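Local structure of protein deadlock (Drosophila melanogaster, 5XYV) at residues C[21-26]-C[31-36]. The protein forms a complex with Rhino and Cutoff in the germline piRNA pathway, binding Rhino directly through its N-terminal region, and is required for oogenesis and germline maintenance. Numbering follows the deposited sequence.
Sequences TTLGTS and QEWNTF
Where the chain leaves helix 9-23 and returns along helix 30-45, the backbones come nearest at Thr-25 and Trp-33, whose CA atoms are 8.2 Å apart, and one indole bridges the gap. The case illustrates how one tryptophan can close a helical hairpin by giving its N-H to a loop carbonyl while a ring carbon meets the last helical side chain. With CG beside its own backbone N and anti to the carbonyl carbon (chi1 -81°), Trp-33 directs the indole toward residues 23-25. Its NE1 donates to the carbonyl O of Thr-25 at 2.9 Å, a moderately bent bond (152° at the hydrogen) whose acceptor lies 18° out of the ring plane. Further round the same edge, CZ2 of the ring comes within 3.4 Å of the carbonyl O of Gly-24, the residue at which helical geometry is lost after a cis peptide bond. The far corner is apolar: Trp-33 CH2 touches both CB and CD1 of Leu-23, each at 4.0 Å, the leucine meeting the ring obliquely. An alanine in place of Trp-33 would probably leave the Thr-25 carbonyl without its indole donor and open a gap beside Leu-23. Lys-28, in the connecting turn, adds a cation-pi contact to the indole. Buried between the two arms of this helical hairpin, Trp-33 also packs on Leu-20 of helix 9-23, while Phe-36 rests against Trp-16 of that helix; Leu-23 touches Asp-26, and Phe-36 Met-23, both of the Rhino chain, placing the helices flanking the turn against Rhino.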
ATOM      1  N   THR C  21      21.367   5.243   9.962  1.00 23.74           N
ATOM      2  CA  THR C  21      22.448   5.560   9.030  1.00 22.88           C
ATOM      3  C   THR C  21      21.964   6.372   7.825  1.00 22.96           C
ATOM      4  O   THR C  21      22.699   7.186   7.257  1.00 22.19           O
ATOM      5  CB  THR C  21      23.118   4.268   8.542  1.00 24.15           C
ATOM      6  OG1 THR C  21      23.692   3.603   9.672  1.00 26.74           O
ATOM      7  CG2 THR C  21      24.200   4.557   7.491  1.00 19.42           C
ATOM      8  N   THR C  22      20.705   6.146   7.465  1.00 21.26           N
ATOM      9  CA  THR C  22      20.064   6.757   6.308  1.00 23.76           C
ATOM     10  C   THR C  22      19.552   8.211   6.501  1.00 28.10           C
ATOM     11  O   THR C  22      19.690   9.042   5.586  1.00 23.47           O
ATOM     12  CB  THR C  22      18.894   5.846   5.863  1.00 27.00           C
ATOM     13  OG1 THR C  22      19.440   4.588   5.446  1.00 20.90           O
ATOM     14  CG2 THR C  22      18.093   6.460   4.721  1.00 19.83           C
ATOM     15  N   LEU C  23      18.997   8.526   7.676  1.00 25.68           N
ATOM     16  CA  LEU C  23      18.318   9.821   7.878  1.00 29.52           C
ATOM     17  C   LEU C  23      19.175  11.075   8.328  1.00 30.82           C
ATOM     18  O   LEU C  23      18.830  12.179   7.904  1.00 38.26           O
ATOM     19  CB  LEU C  23      17.104   9.622   8.826  1.00 23.33           C
ATOM     20  CG  LEU C  23      15.966   8.778   8.181  1.00 29.09           C
ATOM     21  CD1 LEU C  23      14.712   8.642   9.057  1.00 23.92           C
ATOM     22  CD2 LEU C  23      15.573   9.254   6.769  1.00 23.02           C
ATOM     23  N   GLY C  24      20.206  11.038   9.179  1.00 30.28           N
ATOM     24  CA  GLY C  24      20.503  10.120  10.249  1.00 28.03           C
ATOM     25  C   GLY C  24      20.379  10.842  11.589  1.00 29.19           C
ATOM     26  O   GLY C  24      19.483  11.674  11.711  1.00 32.81           O
ATOM     27  N   THR C  25      21.240  10.557  12.582  1.00 21.40           N
ATOM     28  CA  THR C  25      20.847  10.840  13.976  1.00 19.58           C
ATOM     29  C   THR C  25      20.622  12.317  14.281  1.00 25.36           C
ATOM     30  O   THR C  25      19.760  12.641  15.091  1.00 25.57           O
ATOM     31  CB  THR C  25      21.861  10.282  15.032  1.00 25.56           C
ATOM     32  OG1 THR C  25      23.150  10.899  14.861  1.00 21.35           O
ATOM     33  CG2 THR C  25      21.969   8.754  14.951  1.00 15.02           C
ATOM     34  N   SER C  26      21.356  13.219  13.635  1.00 25.42           N
ATOM     35  CA  SER C  26      21.204  14.655  13.935  1.00 28.74           C
ATOM     36  C   SER C  26      19.969  15.286  13.264  1.00 30.84           C
ATOM     37  O   SER C  26      19.698  16.472  13.426  1.00 36.28           O
ATOM     38  CB  SER C  26      22.457  15.430  13.521  1.00 25.96           C
ATOM     39  OG  SER C  26      22.479  15.596  12.121  1.00 27.51           O
ATOM     40  N   GLN C  31      14.161  12.829  21.572  1.00 37.03           N
ATOM     41  CA  GLN C  31      12.852  12.371  22.004  1.00 37.66           C
ATOM     42  C   GLN C  31      11.958  12.006  20.804  1.00 35.37           C
ATOM     43  O   GLN C  31      11.106  11.126  20.907  1.00 34.81           O
ATOM     44  CB  GLN C  31      12.185  13.434  22.878  1.00 36.11           C
ATOM     45  CG  GLN C  31      12.142  14.797  22.214  1.00 43.83           C
ATOM     46  CD  GLN C  31      13.314  15.692  22.608  1.00 40.90           C
ATOM     47  OE1 GLN C  31      14.403  15.219  22.949  1.00 41.18           O
ATOM     48  NE2 GLN C  31      13.094  16.996  22.538  1.00 34.65           N
ATOM     49  N   GLU C  32      12.150  12.690  19.677  1.00 31.10           N
ATOM     50  CA  GLU C  32      11.553  12.274  18.411  1.00 32.03           C
ATOM     51  C   GLU C  32      11.983  10.869  18.014  1.00 27.92           C
ATOM     52  O   GLU C  32      11.187  10.098  17.510  1.00 33.20           O
ATOM     53  CB  GLU C  32      11.927  13.230  17.280  1.00 32.22           C
ATOM     54  CG  GLU C  32      11.221  14.579  17.301  1.00 38.09           C
ATOM     55  CD  GLU C  32      11.765  15.520  16.222  1.00 40.26           C
ATOM     56  OE1 GLU C  32      12.838  15.225  15.658  1.00 36.15           O
ATOM     57  OE2 GLU C  32      11.121  16.549  15.925  1.00 53.86           O
ATOM     58  N   TRP C  33      13.256  10.567  18.204  1.00 27.22           N
ATOM     59  CA  TRP C  33      13.814   9.268  17.884  1.00 29.70           C
ATOM     60  C   TRP C  33      13.244   8.224  18.806  1.00 31.56           C
ATOM     61  O   TRP C  33      12.893   7.124  18.368  1.00 23.35           O
ATOM     62  CB  TRP C  33      15.349   9.274  18.001  1.00 21.53           C
ATOM     63  CG  TRP C  33      16.042   9.848  16.825  1.00 28.11           C
ATOM     64  CD1 TRP C  33      16.892  10.918  16.806  1.00 29.74           C
ATOM     65  CD2 TRP C  33      15.965   9.379  15.469  1.00 26.55           C
ATOM     66  NE1 TRP C  33      17.340  11.148  15.522  1.00 24.34           N
ATOM     67  CE2 TRP C  33      16.784  10.214  14.682  1.00 24.76           C
ATOM     68  CE3 TRP C  33      15.272   8.337  14.846  1.00 23.83           C
ATOM     69  CZ2 TRP C  33      16.934  10.041  13.307  1.00 30.51           C
ATOM     70  CZ3 TRP C  33      15.418   8.169  13.487  1.00 25.43           C
ATOM     71  CH2 TRP C  33      16.255   9.005  12.733  1.00 28.76           C
ATOM     72  N   ASN C  34      13.185   8.564  20.093  1.00 31.13           N
ATOM     73  CA  ASN C  34      12.698   7.608  21.078  1.00 34.55           C
ATOM     74  C   ASN C  34      11.277   7.173  20.784  1.00 28.21           C
ATOM     75  O   ASN C  34      10.960   6.000  20.952  1.00 26.27           O
ATOM     76  CB  ASN C  34      12.795   8.164  22.499  1.00 31.94           C
ATOM     77  CG  ASN C  34      14.193   8.035  23.071  1.00 47.29           C
ATOM     78  OD1 ASN C  34      15.066   7.410  22.464  1.00 45.46           O
ATOM     79  ND2 ASN C  34      14.412   8.607  24.249  1.00 53.50           N
ATOM     80  N   THR C  35      10.425   8.096  20.332  1.00 27.54           N
ATOM     81  CA  THR C  35       9.018   7.728  20.075  1.00 33.88           C
ATOM     82  C   THR C  35       8.896   6.871  18.828  1.00 30.11           C
ATOM     83  O   THR C  35       8.158   5.902  18.816  1.00 31.87           O
ATOM     84  CB  THR C  35       8.072   8.950  19.921  1.00 31.16           C
ATOM     85  OG1 THR C  35       8.375   9.655  18.718  1.00 36.20           O
ATOM     86  CG2 THR C  35       8.178   9.860  21.097  1.00 26.89           C
ATOM     87  N   PHE C  36       9.625   7.241  17.787  1.00 28.29           N
ATOM     88  CA  PHE C  36       9.703   6.440  16.577  1.00 26.85           C
ATOM     89  C   PHE C  36      10.266   5.052  16.840  1.00 26.93           C
ATOM     90  O   PHE C  36       9.803   4.074  16.254  1.00 29.12           O
ATOM     91  CB  PHE C  36      10.563   7.145  15.522  1.00 28.32           C
ATOM     92  CG  PHE C  36       9.826   8.195  14.773  1.00 28.49           C
ATOM     93  CD1 PHE C  36       8.506   7.988  14.406  1.00 28.71           C
ATOM     94  CD2 PHE C  36      10.435   9.385  14.442  1.00 24.95           C
ATOM     95  CE1 PHE C  36       7.810   8.966  13.729  1.00 28.42           C
ATOM     96  CE2 PHE C  36       9.750  10.355  13.755  1.00 25.75           C
ATOM     97  CZ  PHE C  36       8.441  10.152  13.405  1.00 31.00           C
TER